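Local structure of ABC transporter substrate binding protein (Ribose) (Agrobacterium vitis S4, 4WT7) at residues N197-A202 / W226-L231. The protein probably binds a sugar or sugar alcohol, here D-allitol, as the periplasmic solute-binding component of an ABC transporter. Residues are numbered along the deposited sequence; the frame is centred on the assembly and turned at random.
Sequences NTVQDA and WDIPQL. With X9X (D-allitol), chain C.
In the C-terminal lobe of this type I periplasmic binding protein, Trp226 forms one wall of the D-allitol pocket, and the first turn of helix 198-212 packs behind it through Thr198. The indole is a partition: the sugar alcohol lies over one face, with CAI 3.7 Å above the plane and offset toward the rim, while Pro229 CD sits 3.4 Å above the centre of the opposite face. Thr198 meets the far rim of the six-membered ring, its OG1 near the ring plane and 3.7 Å from Trp226 CH2. That hydroxyl is hydrogen-bonded to Val194 O, and the indole NE1 donates a hydrogen bond to Asp193 OD2, so both polar groups are satisfied by the loop leading into helix 198-212. With OG1 beside the backbone N (chi1 -57°), Thr198 CG2 stands anti to that N and reaches into the corner between the indole and helix 227-240, 3.6 Å from Ile228 CG2 and 3.7 Å from Pro229 CD. No hydrogen bond joins the two segments. One residue further along the helix, Val199 CG2 also lies against Ile228 CG2, the two side chains meeting at a slant, with Leu231 CD2 more loosely alongside. Ala202, small enough to let the backbones close in, sets its CB 3.5 Å from Pro229 O. The short helical segments accordingly approach to 7.7 Å between axes, at an angle of 52°. Helices 198-212 and 227-240 are joined through strand 221-224, which lies between 153-158 and 246-249 in the sheet of this lobe; beyond the contact, Leu231 and Gln230 continue the packing onto helix 254-260.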
loop_
_atom_site.group_PDB
_atom_site.type_symbol
_atom_site.label_atom_id
_atom_site.label_comp_id
_atom_site.label_asym_id
_atom_site.label_seq_id
_atom_site.Cartn_x
_atom_site.Cartn_y
_atom_site.Cartn_z
ATOM N N ASN A 197 14.274 6.128 2.231
ATOM C CA ASN A 197 15.471 5.465 1.692
ATOM C C ASN A 197 15.129 4.085 1.146
ATOM O O ASN A 197 15.974 3.181 1.096
ATOM C CB ASN A 197 16.571 5.294 2.761
ATOM C CG ASN A 197 17.924 4.869 2.148
ATOM O OD1 ASN A 197 18.307 5.365 1.091
ATOM N ND2 ASN A 197 18.615 3.927 2.787
ATOM N N THR A 198 13.875 3.905 0.753
ATOM C CA THR A 198 13.394 2.572 0.443
ATOM C C THR A 198 14.207 1.918 -0.702
ATOM O O THR A 198 14.671 0.765 -0.573
ATOM C CB THR A 198 11.953 2.639 0.038
ATOM O OG1 THR A 198 11.187 3.259 1.091
ATOM C CG2 THR A 198 11.407 1.241 -0.274
ATOM N N VAL A 199 14.367 2.653 -1.816
ATOM C CA VAL A 199 15.025 2.107 -3.008
ATOM C C VAL A 199 16.501 1.709 -2.738
ATOM O O VAL A 199 16.897 0.561 -2.979
ATOM C CB VAL A 199 14.917 3.074 -4.212
ATOM C CG1 VAL A 199 15.781 2.587 -5.377
ATOM C CG2 VAL A 199 13.468 3.214 -4.652
ATOM N N GLN A 200 17.278 2.650 -2.198
ATOM C CA GLN A 200 18.697 2.432 -1.944
ATOM C C GLN A 200 18.904 1.263 -0.993
ATOM O O GLN A 200 19.793 0.440 -1.186
ATOM C CB GLN A 200 19.352 3.719 -1.410
ATOM C CG GLN A 200 19.287 4.867 -2.446
ATOM C CD GLN A 200 20.090 6.114 -2.041
ATOM O OE1 GLN A 200 20.488 6.278 -0.857
ATOM N NE2 GLN A 200 20.343 7.002 -3.032
ATOM N N ASP A 201 18.041 1.181 0.012
ATOM C CA ASP A 201 18.085 0.115 1.004
ATOM C C ASP A 201 17.719 -1.246 0.419
ATOM O O ASP A 201 18.345 -2.260 0.751
ATOM C CB ASP A 201 17.106 0.402 2.147
ATOM C CG ASP A 201 17.081 -0.726 3.156
ATOM O OD1 ASP A 201 17.968 -0.741 4.029
ATOM O OD2 ASP A 201 16.215 -1.632 3.029
ATOM N N ALA A 202 16.673 -1.275 -0.414
ATOM C CA ALA A 202 16.217 -2.520 -1.000
ATOM C C ALA A 202 17.299 -3.035 -1.978
ATOM O O ALA A 202 17.650 -4.227 -1.999
ATOM C CB ALA A 202 14.868 -2.305 -1.719
ATOM N N TRP A 226 4.520 -3.891 -1.515
ATOM C CA TRP A 226 4.322 -2.681 -2.284
ATOM C C TRP A 226 5.549 -2.536 -3.182
ATOM O O TRP A 226 6.527 -3.228 -2.987
ATOM C CB TRP A 226 4.118 -1.460 -1.387
ATOM C CG TRP A 226 5.238 -1.215 -0.439
ATOM C CD1 TRP A 226 5.707 -2.071 0.526
ATOM C CD2 TRP A 226 6.010 -0.032 -0.332
ATOM N NE1 TRP A 226 6.754 -1.497 1.210
ATOM C CE2 TRP A 226 6.956 -0.238 0.712
ATOM C CE3 TRP A 226 6.004 1.184 -0.990
ATOM C CZ2 TRP A 226 7.897 0.736 1.071
ATOM C CZ3 TRP A 226 6.923 2.146 -0.628
ATOM C CH2 TRP A 226 7.858 1.918 0.383
ATOM N N ASP A 227 5.528 -1.610 -4.123
ATOM C CA ASP A 227 6.415 -1.748 -5.280
ATOM C C ASP A 227 7.705 -0.907 -5.288
ATOM O O ASP A 227 8.537 -1.082 -6.161
ATOM C CB ASP A 227 5.612 -1.652 -6.584
ATOM C CG ASP A 227 5.127 -0.236 -6.916
ATOM O OD1 ASP A 227 5.355 0.702 -6.115
ATOM O OD2 ASP A 227 4.513 -0.098 -8.010
ATOM N N ILE A 228 7.896 -0.044 -4.290
ATOM C CA ILE A 228 9.127 0.718 -4.207
ATOM C C ILE A 228 10.328 -0.146 -3.796
ATOM O O ILE A 228 11.414 0.000 -4.391
ATOM C CB ILE A 228 8.928 1.975 -3.323
ATOM C CG1 ILE A 228 7.766 2.814 -3.893
ATOM C CG2 ILE A 228 10.174 2.812 -3.262
ATOM C CD1 ILE A 228 7.854 3.086 -5.424
ATOM N N PRO A 229 10.155 -1.069 -2.828
ATOM C CA PRO A 229 11.253 -2.035 -2.604
ATOM C C PRO A 229 11.460 -2.902 -3.857
ATOM O O PRO A 229 12.610 -3.245 -4.236
ATOM C CB PRO A 229 10.754 -2.891 -1.452
ATOM C CG PRO A 229 9.722 -2.021 -0.756
ATOM C CD PRO A 229 9.105 -1.154 -1.799
ATOM N N GLN A 230 10.352 -3.234 -4.519
ATOM C CA GLN A 230 10.432 -3.961 -5.778
ATOM C C GLN A 230 11.379 -3.241 -6.734
ATOM O O GLN A 230 12.211 -3.872 -7.368
ATOM C CB GLN A 230 9.054 -4.161 -6.412
ATOM C CG GLN A 230 9.044 -5.019 -7.678
ATOM C CD GLN A 230 7.661 -5.041 -8.353
ATOM O OE1 GLN A 230 6.735 -4.318 -7.954
ATOM N NE2 GLN A 230 7.528 -5.866 -9.383
ATOM N N LEU A 231 11.236 -1.924 -6.836
ATOM C CA LEU A 231 12.078 -1.106 -7.717
ATOM C C LEU A 231 13.567 -1.251 -7.354
ATOM O O LEU A 231 14.392 -1.517 -8.212
ATOM C CB LEU A 231 11.664 0.362 -7.604
ATOM C CG LEU A 231 12.396 1.431 -8.428
ATOM C CD1 LEU A 231 12.477 1.013 -9.891
ATOM C CD2 LEU A 231 11.665 2.798 -8.266
HETATM O OAA X9X C . 2.802 0.890 4.221
HETATM C CAG X9X C . 3.578 0.869 3.077
HETATM C CAI X9X C . 2.892 0.797 1.752
HETATM O OAC X9X C . 2.322 -0.470 1.522
HETATM C CAK X9X C . 1.940 1.942 1.569
HETATM O OAE X9X C . 2.676 3.077 1.821
HETATM C CAL X9X C . 1.461 2.056 0.120
HETATM O OAF X9X C . 2.528 2.159 -0.758
HETATM C CAJ X9X C . 0.456 1.026 -0.355
HETATM O OAD X9X C . 1.023 -0.178 -0.744
HETATM C CAH X9X C . -0.714 0.772 0.573
HETATM O OAB X9X C . -1.912 0.376 -0.060
#